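Long-range contacts in fibrinogen binding protein (PDB 3DOA), which probably binds fibrinogen and, as a member of the NFACT family, probably belongs with the bacterial Rqc2-like ribosome quality-control factors: residues A[4-9]-A[250-255]; A[22-27]-A[35-40]; A[80-85]-A[101-106]; A[235-240]-A[263-268]. All coordinates share one frame; numbering follows the deposited sequence.

Interaction 1 of 4, residues A[4-9]-A[250-255]; sequences DGLFTK and DFYFIK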
loop_
_atom_site.group_PDB
_atom_site.type_symbol
_atom_site.label_atom_id
_atom_site.label_comp_id
_atom_site.label_asym_id
_atom_site.label_seq_id
_atom_site.Cartn_x
_atom_site.Cartn_y
_atom_site.Cartn_z
ATOM N N ASP A 4 -0.389 3.182 5.435
ATOM C CA ASP A 4 -0.045 4.397 4.722
ATOM C C ASP A 4 0.435 4.275 3.302
ATOM O O ASP A 4 0.861 3.198 2.844
ATOM C CB ASP A 4 1.311 4.820 5.309
ATOM C CG ASP A 4 1.197 5.437 6.556
ATOM O OD1 ASP A 4 0.130 5.244 7.131
ATOM O OD2 ASP A 4 2.128 6.136 6.968
ATOM N N GLY A 5 0.582 5.449 2.705
ATOM C CA GLY A 5 1.523 5.641 1.649
ATOM C C GLY A 5 2.897 5.153 2.034
ATOM O O GLY A 5 3.455 4.289 1.387
ATOM N N LEU A 6 3.465 5.686 3.105
ATOM C CA LEU A 6 4.861 5.374 3.428
ATOM C C LEU A 6 5.081 3.897 3.750
ATOM O O LEU A 6 6.097 3.309 3.366
ATOM C CB LEU A 6 5.364 6.288 4.541
ATOM C CG LEU A 6 5.107 7.790 4.331
ATOM C CD1 LEU A 6 5.318 8.346 5.620
ATOM C CD2 LEU A 6 6.030 8.523 3.342
ATOM N N PHE A 7 4.125 3.289 4.431
ATOM C CA PHE A 7 4.171 1.847 4.654
ATOM C C PHE A 7 4.193 1.121 3.298
ATOM O O PHE A 7 5.100 0.304 3.010
ATOM C CB PHE A 7 2.976 1.406 5.478
ATOM C CG PHE A 7 3.117 0.051 5.995
ATOM C CD1 PHE A 7 3.764 -0.178 7.197
ATOM C CD2 PHE A 7 2.668 -1.022 5.269
ATOM C CE1 PHE A 7 3.945 -1.491 7.721
ATOM C CE2 PHE A 7 2.821 -2.331 5.765
ATOM C CZ PHE A 7 3.471 -2.570 7.020
ATOM N N THR A 8 3.226 1.466 2.441
ATOM C CA THR A 8 3.248 1.016 1.042
ATOM C C THR A 8 4.614 1.220 0.364
ATOM O O THR A 8 5.150 0.300 -0.271
ATOM C CB THR A 8 2.201 1.739 0.235
ATOM O OG1 THR A 8 0.919 1.461 0.798
ATOM C CG2 THR A 8 2.240 1.354 -1.239
ATOM N N LYS A 9 5.214 2.388 0.485
ATOM C CA LYS A 9 6.498 2.559 -0.167
ATOM C C LYS A 9 7.377 1.409 0.263
ATOM O O LYS A 9 8.055 0.824 -0.569
ATOM C CB LYS A 9 7.155 3.932 0.142
ATOM C CG LYS A 9 8.696 3.955 0.038
ATOM C CD LYS A 9 9.308 5.347 0.312
ATOM C CE LYS A 9 10.236 5.829 -0.784
ATOM N NZ LYS A 9 11.080 4.686 -1.315
ATOM N N ASP A 250 -1.080 -1.915 17.210
ATOM C CA ASP A 250 -0.721 -1.131 16.060
ATOM C C ASP A 250 0.497 -1.798 15.510
ATOM O O ASP A 250 1.082 -2.652 16.188
ATOM C CB ASP A 250 -0.356 0.300 16.456
ATOM C CG ASP A 250 -1.574 1.180 16.681
ATOM O OD1 ASP A 250 -2.150 1.679 15.691
ATOM O OD2 ASP A 250 -1.935 1.402 17.846
ATOM N N PHE A 251 0.869 -1.411 14.292
ATOM C CA PHE A 251 2.108 -1.836 13.651
ATOM C C PHE A 251 2.603 -0.695 12.800
ATOM O O PHE A 251 1.824 0.200 12.372
ATOM C CB PHE A 251 1.865 -3.060 12.747
ATOM C CG PHE A 251 0.832 -2.809 11.600
ATOM C CD1 PHE A 251 1.227 -2.271 10.371
ATOM C CD2 PHE A 251 -0.521 -3.124 11.762
ATOM C CE1 PHE A 251 0.319 -2.027 9.365
ATOM C CE2 PHE A 251 -1.424 -2.874 10.746
ATOM C CZ PHE A 251 -0.992 -2.305 9.552
ATOM N N TYR A 252 3.884 -0.722 12.504
ATOM C CA TYR A 252 4.389 0.244 11.561
ATOM C C TYR A 252 5.767 -0.189 11.096
ATOM O O TYR A 252 6.175 -1.326 11.318
ATOM C CB TYR A 252 4.364 1.645 12.188
ATOM C CG TYR A 252 4.121 2.778 11.215
ATOM C CD1 TYR A 252 2.926 2.883 10.464
ATOM C CD2 TYR A 252 5.086 3.744 11.024
ATOM C CE1 TYR A 252 2.720 3.950 9.565
ATOM C CE2 TYR A 252 4.895 4.768 10.109
ATOM C CZ TYR A 252 3.717 4.875 9.398
ATOM O OH TYR A 252 3.634 5.955 8.559
ATOM N N PHE A 253 6.477 0.690 10.417
ATOM C CA PHE A 253 7.749 0.310 9.884
ATOM C C PHE A 253 8.933 1.038 10.466
ATOM O O PHE A 253 10.083 0.730 10.076
ATOM C CB PHE A 253 7.733 0.492 8.397
ATOM C CG PHE A 253 7.704 1.881 7.960
ATOM C CD1 PHE A 253 8.860 2.515 7.603
ATOM C CD2 PHE A 253 6.511 2.546 7.838
ATOM C CE1 PHE A 253 8.837 3.809 7.168
ATOM C CE2 PHE A 253 6.481 3.835 7.411
ATOM C CZ PHE A 253 7.653 4.468 7.074
ATOM N N ILE A 254 8.677 1.925 11.414
ATOM C CA ILE A 254 9.701 2.495 12.254
ATOM C C ILE A 254 9.173 2.602 13.671
ATOM O O ILE A 254 8.002 2.385 13.889
ATOM C CB ILE A 254 10.130 3.842 11.769
ATOM C CG1 ILE A 254 8.960 4.790 11.762
ATOM C CG2 ILE A 254 10.679 3.740 10.403
ATOM C CD1 ILE A 254 9.244 5.991 10.987
ATOM N N LYS A 255 10.041 2.908 14.633
ATOM C CA LYS A 255 9.632 3.043 16.032
ATOM C C LYS A 255 9.217 4.452 16.373
ATOM O O LYS A 255 9.937 5.385 16.113
ATOM C CB LYS A 255 10.758 2.628 16.962
ATOM C CG LYS A 255 12.144 2.788 16.382
ATOM C CD LYS A 255 13.111 1.736 16.934
ATOM C CE LYS A 255 13.863 2.208 18.179
ATOM N NZ LYS A 255 15.337 2.058 18.029
#
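Phe7 and Phe251 meet as a T-shaped pair: the CD1–CE1 edge of Phe251 points at a face of Phe7, the ring planes standing 68° apart and the centroids of Phe7 and Phe251 5.5 Å from each other. The incoming edge lies off centre, so Phe251 CD1 comes to 3.9 Å from Phe7 CE1. With CG anti to the backbone N (chi1 -167°), Phe7 swings its ring from the helix toward the strand, and the carbonyl carbon of Tyr252 lies at the ring's edge. Phe253 takes the next place along: its CD2 is 3.9 Å from Phe7 CD1, while its CZ touches Leu6 CB at 3.9 Å and the carbonyl O of Leu6 sits over one ring face. Asp4, at the N-cap, sets its carboxylate at the hydroxyl edge of the Tyr252 ring, the planes 74° apart; the modelled spacing there is doubtful, whereas Asp4 OD1 bonds to Ser202 OG. Asp4 O takes two bonds from Thr8, through N and OG1, fixing the first helical turn. Leu204 and Ile205 of helix 203-210 border the Tyr252 end of this buried contact, Leu269 and Leu273 of helix 269-276 pack against Phe7, and Thr232 of helix 220-232 adjoins Leu6 and Phe253.

Interaction 2 of 4, residues A[22-27]-A[35-40]; sequences RVHKIN and LMVVRQ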
loop_
_atom_site.group_PDB
_atom_site.type_symbol
_atom_site.label_atom_id
_atom_site.label_comp_id
_atom_site.label_asym_id
_atom_site.label_seq_id
_atom_site.Cartn_x
_atom_site.Cartn_y
_atom_site.Cartn_z
ATOM N N ARG A 22 7.218 -15.710 -12.280
ATOM C CA ARG A 22 6.084 -16.202 -13.003
ATOM C C ARG A 22 4.890 -16.407 -12.070
ATOM O O ARG A 22 5.020 -16.971 -10.986
ATOM C CB ARG A 22 6.458 -17.556 -13.599
ATOM C CG ARG A 22 5.415 -18.125 -14.581
ATOM C CD ARG A 22 5.881 -19.363 -15.305
ATOM N NE ARG A 22 7.239 -19.281 -15.906
ATOM C CZ ARG A 22 7.599 -18.717 -17.089
ATOM N NH1 ARG A 22 6.730 -18.072 -17.868
ATOM N NH2 ARG A 22 8.878 -18.782 -17.495
ATOM N N VAL A 23 3.718 -15.996 -12.529
ATOM C CA VAL A 23 2.498 -16.220 -11.799
ATOM C C VAL A 23 2.069 -17.685 -11.998
ATOM O O VAL A 23 1.751 -18.164 -13.099
ATOM C CB VAL A 23 1.410 -15.325 -12.318
ATOM C CG1 VAL A 23 0.191 -15.470 -11.483
ATOM C CG2 VAL A 23 1.896 -13.897 -12.384
ATOM N N HIS A 24 2.035 -18.388 -10.893
ATOM C CA HIS A 24 1.998 -19.811 -10.908
ATOM C C HIS A 24 0.678 -20.365 -10.471
ATOM O O HIS A 24 0.417 -21.541 -10.701
ATOM C CB HIS A 24 3.066 -20.297 -9.954
ATOM C CG HIS A 24 3.239 -21.772 -9.939
ATOM N ND1 HIS A 24 2.723 -22.565 -8.938
ATOM C CD2 HIS A 24 3.875 -22.604 -10.793
ATOM C CE1 HIS A 24 3.048 -23.824 -9.164
ATOM N NE2 HIS A 24 3.743 -23.874 -10.286
ATOM N N LYS A 25 -0.146 -19.542 -9.832
ATOM C CA LYS A 25 -1.347 -20.009 -9.131
ATOM C C LYS A 25 -2.084 -18.790 -8.594
ATOM O O LYS A 25 -1.465 -17.782 -8.178
ATOM C CB LYS A 25 -0.945 -20.894 -7.960
ATOM C CG LYS A 25 -1.950 -21.981 -7.513
ATOM C CD LYS A 25 -1.229 -23.427 -7.286
ATOM C CE LYS A 25 -0.052 -23.445 -6.173
ATOM N NZ LYS A 25 1.017 -24.562 -6.286
ATOM N N ILE A 26 -3.406 -18.856 -8.606
ATOM C CA ILE A 26 -4.183 -17.758 -8.049
ATOM C C ILE A 26 -5.395 -18.323 -7.365
ATOM O O ILE A 26 -6.214 -18.937 -8.007
ATOM C CB ILE A 26 -4.610 -16.735 -9.117
ATOM C CG1 ILE A 26 -3.371 -16.309 -9.926
ATOM C CG2 ILE A 26 -5.335 -15.513 -8.456
ATOM C CD1 ILE A 26 -3.607 -15.184 -10.932
ATOM N N ASN A 27 -5.491 -18.138 -6.052
ATOM C CA ASN A 27 -6.686 -18.506 -5.342
ATOM C C ASN A 27 -7.385 -17.332 -4.678
ATOM O O ASN A 27 -6.933 -16.206 -4.758
ATOM C CB ASN A 27 -6.367 -19.563 -4.332
ATOM C CG ASN A 27 -5.607 -20.669 -4.910
ATOM O OD1 ASN A 27 -6.160 -21.684 -5.276
ATOM N ND2 ASN A 27 -4.316 -20.482 -5.011
ATOM N N LEU A 35 -5.005 -14.495 -3.260
ATOM C CA LEU A 35 -3.769 -15.150 -2.931
ATOM C C LEU A 35 -3.122 -15.454 -4.255
ATOM O O LEU A 35 -3.708 -16.144 -5.086
ATOM C CB LEU A 35 -4.133 -16.445 -2.216
ATOM C CG LEU A 35 -3.228 -16.889 -1.084
ATOM C CD1 LEU A 35 -2.527 -15.673 -0.398
ATOM C CD2 LEU A 35 -4.065 -17.755 -0.114
ATOM N N MET A 36 -1.948 -14.921 -4.511
ATOM C CA MET A 36 -1.380 -15.049 -5.858
ATOM C C MET A 36 -0.006 -15.660 -5.674
ATOM O O MET A 36 0.859 -14.972 -5.142
ATOM C CB MET A 36 -1.367 -13.673 -6.532
ATOM C CG MET A 36 -0.322 -13.485 -7.602
ATOM S SD MET A 36 -0.404 -11.910 -8.619
ATOM C CE MET A 36 -2.163 -11.697 -9.062
ATOM N N VAL A 37 0.211 -16.941 -6.038
ATOM C CA VAL A 37 1.586 -17.464 -5.859
ATOM C C VAL A 37 2.547 -17.209 -7.044
ATOM O O VAL A 37 2.238 -17.490 -8.169
ATOM C CB VAL A 37 1.724 -18.873 -5.210
ATOM C CG1 VAL A 37 0.402 -19.518 -5.045
ATOM C CG2 VAL A 37 2.738 -19.716 -5.930
ATOM N N VAL A 38 3.677 -16.580 -6.733
ATOM C CA VAL A 38 4.680 -16.227 -7.673
ATOM C C VAL A 38 5.870 -17.142 -7.504
ATOM O O VAL A 38 6.410 -17.277 -6.425
ATOM C CB VAL A 38 5.123 -14.815 -7.440
ATOM C CG1 VAL A 38 6.174 -14.412 -8.493
ATOM C CG2 VAL A 38 3.900 -13.932 -7.483
ATOM N N ARG A 39 6.283 -17.753 -8.603
ATOM C CA ARG A 39 7.361 -18.723 -8.618
ATOM C C ARG A 39 8.547 -18.041 -9.281
ATOM O O ARG A 39 8.476 -17.600 -10.402
ATOM C CB ARG A 39 6.903 -19.948 -9.363
ATOM C CG ARG A 39 7.753 -21.134 -9.167
ATOM C CD ARG A 39 7.214 -22.406 -9.885
ATOM N NE ARG A 39 8.223 -23.465 -9.776
ATOM C CZ ARG A 39 8.129 -24.535 -8.988
ATOM N NH1 ARG A 39 9.137 -25.430 -8.963
ATOM N NH2 ARG A 39 7.018 -24.739 -8.252
ATOM N N GLN A 40 9.611 -17.887 -8.521
ATOM C CA GLN A 40 10.800 -17.183 -8.926
ATOM C C GLN A 40 11.845 -18.262 -8.710
ATOM O O GLN A 40 11.790 -18.936 -7.723
ATOM C CB GLN A 40 11.004 -15.964 -8.019
ATOM C CG GLN A 40 12.290 -15.255 -8.230
ATOM C CD GLN A 40 12.282 -14.456 -9.521
ATOM O OE1 GLN A 40 11.825 -13.306 -9.525
ATOM N NE2 GLN A 40 12.785 -15.056 -10.636
#
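His24 and Lys25 both stand opposite Val37, a classic beta bulge that puts one extra residue into the strand 22-27 and divides its pairing with 35-40 in two. Val37 bonds to both bulge residues: its O accepts from His24 N at 2.9 Å, and its N gives a bent bond (138°) to Lys25 O, approaching from above the carbonyl plane. The side chain of Val37 is correspondingly flanked, with CG1 3.5 Å from Lys25 CB and CG2 4.1 Å from His24 CB, all three side chains running the same way. His24 also lies alongside Arg39. The arginine, extended from CG to NE, runs beside the imidazole, its CD 3.5 Å from His24 CD2 and its guanidinium continuing past the ring, the two planes 36° apart. Beyond the bulge the regular antiparallel pattern resumes at either end, in the hydrogen-bonded pairs Arg22–Arg39 and Asn27–Leu35. These strands form the first hairpin of a four-stranded antiparallel sheet, in which 33-40 pairs on its other edge with 43-50. The side chains of Val23, Ile26, Met36 and Val38 are all buried on one face: Val23 CG1 meets Met36 CG at 4.4 Å, and Ile26 CD1 meets Met36 CE at 4.2 Å. Phe78 of helix 73-82 packs against both Ile26 and Met36, and Ile87 of strand 86-92 against Val38. The other face mixes Arg22, Lys25, Asn27 and Arg39 with Leu35 and Val37; Arg22 turns away at its end to bond through NH1 with Gly84 O.

Interaction 3 of 4, residues A[80-85]-A[101-106]; sequences KHLEGG and IDIKSK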
loop_
_atom_site.group_PDB
_atom_site.type_symbol
_atom_site.label_atom_id
_atom_site.label_comp_id
_atom_site.label_asym_id
_atom_site.label_seq_id
_atom_site.Cartn_x
_atom_site.Cartn_y
_atom_site.Cartn_z
ATOM N N LYS A 80 -6.988 -16.939 -16.156
ATOM C CA LYS A 80 -7.093 -16.756 -17.598
ATOM C C LYS A 80 -6.078 -15.775 -18.120
ATOM O O LYS A 80 -5.355 -16.039 -19.053
ATOM C CB LYS A 80 -8.444 -16.170 -17.922
ATOM C CG LYS A 80 -9.067 -16.643 -19.222
ATOM C CD LYS A 80 -10.354 -15.808 -19.666
ATOM C CE LYS A 80 -10.071 -14.842 -20.865
ATOM N NZ LYS A 80 -11.064 -15.075 -21.968
ATOM N N HIS A 81 -6.011 -14.612 -17.497
ATOM C CA HIS A 81 -5.155 -13.538 -17.989
ATOM C C HIS A 81 -3.757 -13.515 -17.418
ATOM O O HIS A 81 -2.877 -12.902 -18.024
ATOM C CB HIS A 81 -5.781 -12.211 -17.660
ATOM C CG HIS A 81 -7.064 -11.949 -18.366
ATOM N ND1 HIS A 81 -7.160 -11.045 -19.403
ATOM C CD2 HIS A 81 -8.319 -12.400 -18.135
ATOM C CE1 HIS A 81 -8.420 -10.983 -19.800
ATOM N NE2 HIS A 81 -9.142 -11.798 -19.052
ATOM N N LEU A 82 -3.542 -14.103 -16.246
ATOM C CA LEU A 82 -2.259 -13.909 -15.542
ATOM C C LEU A 82 -1.474 -15.186 -15.319
ATOM O O LEU A 82 -0.273 -15.198 -15.386
ATOM C CB LEU A 82 -2.489 -13.209 -14.206
ATOM C CG LEU A 82 -3.305 -11.910 -14.267
ATOM C CD1 LEU A 82 -3.476 -11.297 -12.887
ATOM C CD2 LEU A 82 -2.692 -10.903 -15.245
ATOM N N GLU A 83 -2.170 -16.279 -15.078
ATOM C CA GLU A 83 -1.517 -17.535 -14.812
ATOM C C GLU A 83 -0.689 -17.800 -16.034
ATOM O O GLU A 83 -1.180 -17.739 -17.187
ATOM C CB GLU A 83 -2.548 -18.623 -14.582
ATOM C CG GLU A 83 -2.073 -19.743 -13.708
ATOM C CD GLU A 83 -3.252 -20.616 -13.172
ATOM O OE1 GLU A 83 -3.714 -20.351 -12.006
ATOM O OE2 GLU A 83 -3.711 -21.562 -13.912
ATOM N N GLY A 84 0.582 -18.036 -15.783
ATOM C CA GLY A 84 1.559 -18.150 -16.842
ATOM C C GLY A 84 2.556 -17.013 -16.924
ATOM O O GLY A 84 3.728 -17.262 -17.186
ATOM N N GLY A 85 2.081 -15.789 -16.677
ATOM C CA GLY A 85 2.806 -14.540 -16.954
ATOM C C GLY A 85 4.043 -14.265 -16.134
ATOM O O GLY A 85 4.331 -14.919 -15.119
ATOM N N ILE A 101 0.883 -4.000 -10.249
ATOM C CA ILE A 101 1.748 -5.049 -10.719
ATOM C C ILE A 101 1.449 -5.247 -12.186
ATOM O O ILE A 101 0.291 -5.453 -12.559
ATOM C CB ILE A 101 1.491 -6.386 -10.051
ATOM C CG1 ILE A 101 1.418 -6.216 -8.533
ATOM C CG2 ILE A 101 2.573 -7.373 -10.481
ATOM C CD1 ILE A 101 0.630 -7.299 -7.860
ATOM N N ASP A 102 2.534 -5.208 -12.972
ATOM C CA ASP A 102 2.557 -5.307 -14.427
ATOM C C ASP A 102 2.958 -6.712 -14.840
ATOM O O ASP A 102 4.079 -7.178 -14.589
ATOM C CB ASP A 102 3.571 -4.314 -14.974
ATOM C CG ASP A 102 3.022 -2.875 -15.065
ATOM O OD1 ASP A 102 1.823 -2.582 -14.718
ATOM O OD2 ASP A 102 3.830 -2.019 -15.510
ATOM N N ILE A 103 2.024 -7.412 -15.462
ATOM C CA ILE A 103 2.293 -8.775 -15.947
ATOM C C ILE A 103 2.218 -8.834 -17.492
ATOM O O ILE A 103 1.399 -8.167 -18.115
ATOM C CB ILE A 103 1.378 -9.811 -15.271
ATOM C CG1 ILE A 103 1.594 -9.789 -13.731
ATOM C CG2 ILE A 103 1.673 -11.207 -15.838
ATOM C CD1 ILE A 103 0.379 -10.147 -12.874
ATOM N N LYS A 104 3.160 -9.570 -18.089
ATOM C CA LYS A 104 3.117 -9.914 -19.510
ATOM C C LYS A 104 2.827 -11.416 -19.637
ATOM O O LYS A 104 3.446 -12.196 -18.967
ATOM C CB LYS A 104 4.442 -9.510 -20.153
ATOM C CG LYS A 104 4.669 -10.054 -21.564
ATOM C CD LYS A 104 6.000 -9.517 -22.114
ATOM C CE LYS A 104 6.302 -10.038 -23.528
ATOM N NZ LYS A 104 7.375 -9.217 -24.105
ATOM N N SER A 105 1.862 -11.818 -20.429
ATOM C CA SER A 105 1.431 -13.209 -20.496
ATOM C C SER A 105 0.981 -13.580 -21.906
ATOM O O SER A 105 1.101 -12.756 -22.831
ATOM C CB SER A 105 0.301 -13.470 -19.497
ATOM O OG SER A 105 -0.852 -12.714 -19.827
ATOM N N LYS A 106 0.436 -14.765 -22.115
ATOM C CA LYS A 106 -0.158 -15.208 -23.377
ATOM C C LYS A 106 -1.641 -15.408 -23.223
ATOM O O LYS A 106 -2.076 -15.941 -22.205
ATOM C CB LYS A 106 0.388 -16.601 -23.769
ATOM C CG LYS A 106 1.935 -16.748 -23.907
ATOM C CD LYS A 106 2.531 -15.778 -24.958
ATOM C CE LYS A 106 4.000 -16.088 -25.300
ATOM N NZ LYS A 106 4.267 -17.552 -25.455
HETATM O O HOH W 1 -1.655 -17.901 -20.465
#
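Ile103, Gly85 and Ser105 have the most surface buried here, and they bring the end of helix 73-82 against strand 98-106. Ile103 uses its two arms separately. CG2, anti to the backbone N, rests 3.7 Å from Gly85 CA, while Ile103 CD1 on the other branch reaches the fork of Leu82, 4.0 Å from both Leu82 CD1 and Leu82 CD2; the two side chains cross at about a right angle. Gly85 presents its bare CA to the strand, where Lys104 O and Ser105 CB lie alongside at 3.2 and 3.7 Å from Gly85 CA. Gly85 also closes a type II turn from Leu82, its N bonded to Leu82 O at 2.7 Å. Ser105 supplies the direct polar link. Its OG sits between the backbone N and the carbonyl carbon (chi1 64°), a rotation that carries the hydroxyl to His81 O, to which it donates at 2.7 Å, tilted 27° from the carbonyl plane. A water bonded to Lys106 O, and weakly to Glu83 O, adds a looser bridge nearby. Strand 86-92, which follows the turn, is the sheet neighbour of 98-106, and Leu82 also touches Val117 of strand 112-120 and Ile26 of strand 22-30, placing the helix end between two antiparallel sheets. A serine hydroxyl thus satisfies a carbonyl in the last turn of the helix, where the chain is leaving helical geometry, and a seam of mainly van der Waals contacts gains a directional bond that fixes the helix end against its sheet.

Interaction 4 of 4, residues A[235-240]-A[263-268]; sequences PPTPIF and TVTYDS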
loop_
_atom_site.group_PDB
_atom_site.type_symbol
_atom_site.label_atom_id
_atom_site.label_comp_id
_atom_site.label_asym_id
_atom_site.label_seq_id
_atom_site.Cartn_x
_atom_site.Cartn_y
_atom_site.Cartn_z
ATOM N N PRO A 235 16.161 1.471 5.476
ATOM C CA PRO A 235 15.483 0.202 5.625
ATOM C C PRO A 235 14.695 0.179 6.948
ATOM O O PRO A 235 15.153 0.710 7.953
ATOM C CB PRO A 235 16.632 -0.797 5.669
ATOM C CG PRO A 235 17.804 -0.035 5.939
ATOM C CD PRO A 235 17.613 1.295 5.376
ATOM N N PRO A 236 13.532 -0.463 6.961
ATOM C CA PRO A 236 12.629 -0.190 8.051
ATOM C C PRO A 236 12.862 -1.096 9.242
ATOM O O PRO A 236 13.567 -2.112 9.146
ATOM C CB PRO A 236 11.285 -0.561 7.455
ATOM C CG PRO A 236 11.604 -1.824 6.646
ATOM C CD PRO A 236 13.000 -1.511 6.056
ATOM N N THR A 237 12.210 -0.709 10.341
ATOM C CA THR A 237 12.052 -1.535 11.527
ATOM C C THR A 237 10.627 -2.004 11.651
ATOM O O THR A 237 9.715 -1.286 12.070
ATOM C CB THR A 237 12.415 -0.768 12.708
ATOM O OG1 THR A 237 13.800 -0.447 12.573
ATOM C CG2 THR A 237 12.175 -1.598 13.944
ATOM N N PRO A 238 10.420 -3.217 11.213
ATOM C CA PRO A 238 9.096 -3.787 11.338
ATOM C C PRO A 238 8.771 -3.925 12.815
ATOM O O PRO A 238 9.496 -4.626 13.513
ATOM C CB PRO A 238 9.231 -5.175 10.662
ATOM C CG PRO A 238 10.500 -5.140 9.906
ATOM C CD PRO A 238 11.383 -4.124 10.572
ATOM N N ILE A 239 7.703 -3.282 13.280
ATOM C CA ILE A 239 7.443 -3.206 14.693
ATOM C C ILE A 239 5.993 -3.242 15.076
ATOM O O ILE A 239 5.168 -2.544 14.519
ATOM C CB ILE A 239 8.066 -1.944 15.231
ATOM C CG1 ILE A 239 8.071 -1.957 16.754
ATOM C CG2 ILE A 239 7.369 -0.707 14.657
ATOM C CD1 ILE A 239 9.290 -1.272 17.306
ATOM N N PHE A 240 5.725 -4.075 16.072
ATOM C CA PHE A 240 4.399 -4.277 16.699
ATOM C C PHE A 240 4.297 -3.596 18.035
ATOM O O PHE A 240 5.203 -3.709 18.833
ATOM C CB PHE A 240 4.213 -5.770 16.960
ATOM C CG PHE A 240 2.936 -6.116 17.671
ATOM C CD1 PHE A 240 1.723 -6.131 16.989
ATOM C CD2 PHE A 240 2.940 -6.474 19.012
ATOM C CE1 PHE A 240 0.512 -6.484 17.643
ATOM C CE2 PHE A 240 1.744 -6.809 19.662
ATOM C CZ PHE A 240 0.527 -6.815 18.967
ATOM N N THR A 263 6.534 -3.674 22.772
ATOM C CA THR A 263 6.775 -3.776 21.356
ATOM C C THR A 263 7.719 -4.875 20.955
ATOM O O THR A 263 8.804 -4.999 21.472
ATOM C CB THR A 263 7.408 -2.533 20.869
ATOM O OG1 THR A 263 8.816 -2.660 21.032
ATOM C CG2 THR A 263 6.931 -1.404 21.682
ATOM N N VAL A 264 7.277 -5.642 19.977
ATOM C CA VAL A 264 8.017 -6.753 19.369
ATOM C C VAL A 264 8.395 -6.240 17.979
ATOM O O VAL A 264 7.580 -5.561 17.356
ATOM C CB VAL A 264 7.120 -7.994 19.278
ATOM C CG1 VAL A 264 7.842 -9.207 18.657
ATOM C CG2 VAL A 264 6.627 -8.328 20.622
ATOM N N THR A 265 9.626 -6.483 17.516
ATOM C CA THR A 265 9.991 -6.127 16.148
ATOM C C THR A 265 10.266 -7.425 15.421
ATOM O O THR A 265 10.472 -8.439 16.083
ATOM C CB THR A 265 11.249 -5.276 16.007
ATOM O OG1 THR A 265 12.316 -6.066 16.442
ATOM C CG2 THR A 265 11.208 -3.982 16.802
ATOM N N TYR A 266 10.273 -7.367 14.073
ATOM C CA TYR A 266 10.385 -8.550 13.202
ATOM C C TYR A 266 11.388 -8.400 12.031
ATOM O O TYR A 266 11.813 -7.275 11.711
ATOM C CB TYR A 266 9.011 -8.848 12.623
ATOM C CG TYR A 266 8.010 -9.280 13.633
ATOM C CD1 TYR A 266 7.758 -10.614 13.829
ATOM C CD2 TYR A 266 7.306 -8.358 14.379
ATOM C CE1 TYR A 266 6.839 -11.037 14.755
ATOM C CE2 TYR A 266 6.385 -8.772 15.321
ATOM C CZ TYR A 266 6.159 -10.121 15.500
ATOM O OH TYR A 266 5.253 -10.584 16.420
ATOM N N ASP A 267 11.719 -9.530 11.387
ATOM C CA ASP A 267 12.625 -9.565 10.225
ATOM C C ASP A 267 12.169 -8.782 8.999
ATOM O O ASP A 267 13.002 -8.378 8.169
ATOM C CB ASP A 267 12.807 -10.996 9.749
ATOM C CG ASP A 267 13.977 -11.700 10.411
ATOM O OD1 ASP A 267 14.611 -11.144 11.366
ATOM O OD2 ASP A 267 14.265 -12.842 9.954
ATOM N N SER A 268 10.850 -8.619 8.869
ATOM C CA SER A 268 10.234 -8.089 7.676
ATOM C C SER A 268 8.823 -7.594 7.972
ATOM O O SER A 268 8.175 -7.943 8.991
ATOM C CB SER A 268 10.123 -9.197 6.633
ATOM O OG SER A 268 9.073 -10.123 6.935
#
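Segments 235-240 and 263-268 pair antiparallel through three backbone hydrogen bonds, Tyr266 N to Pro238 O, Phe240 N to Val264 O and Val264 N to Phe240 O, at 2.9, 2.7 and 3.1 Å, which enclose the non-hydrogen-bonded pair Ile239–Thr265. On the face of that pair Ile239 CD1 lies 3.4 Å from Thr265 CG2, and Thr237 CG2 approaches the same methyl at 3.8 Å. With CG1 anti to the backbone N (chi1 -168°), Ile239 extends CD1 across its own strand, which also brings it near Thr263. The other face carries Phe240 and Val264, with the Tyr266 ring beside them. Phe240 CB lies at the edge of the Tyr266 ring, 4.1 Å from CE2, and touches Val264 CB, while the phenyl ring itself leads outward to a cation-pi contact with Arg275. Pro238, which loses the most surface to the partner segment, lays its ring against the chain from Tyr266 to Ser268, its CB 3.4 Å from Ser268 O. Here the loop after strand 264-265 leads into helix 269-276: Ser268 is the N-cap, its OG bonded to the N atoms of Asn270 and Asp271, and Leu269 packs on Pro238. Having no amide hydrogen, Pro238 takes part through its carbonyl and its ring alone, so the pairing gives way at this end to van der Waals contact of the ring with the carbonyls of Tyr266 and Ser268, leaving the Ser268 hydroxyl to hold the helix start.

How the interactions relate
The four contacts fall into two groups. Interactions 1 and 4, with centres about 10 Å apart, share a small three-stranded sheet in which 239-240 is the middle strand: Tyr252 N lies 3.0 Å from Ile239 O, and Phe253 O 2.6 Å from Thr237 N, both probable hydrogen bonds. Interactions 2 and 3 also have centres about 10 Å apart, joined where Val23 N meets Gly85 O and Val23 O meets Gly84 N, each at 2.9 Å. The groups are well separated, with centres about 25 to 33 Å apart and nearest atoms about 11 to 17 Å apart. Along the chain interaction 1 encloses both 2 and 3, bringing the first helix back to the C-terminal region.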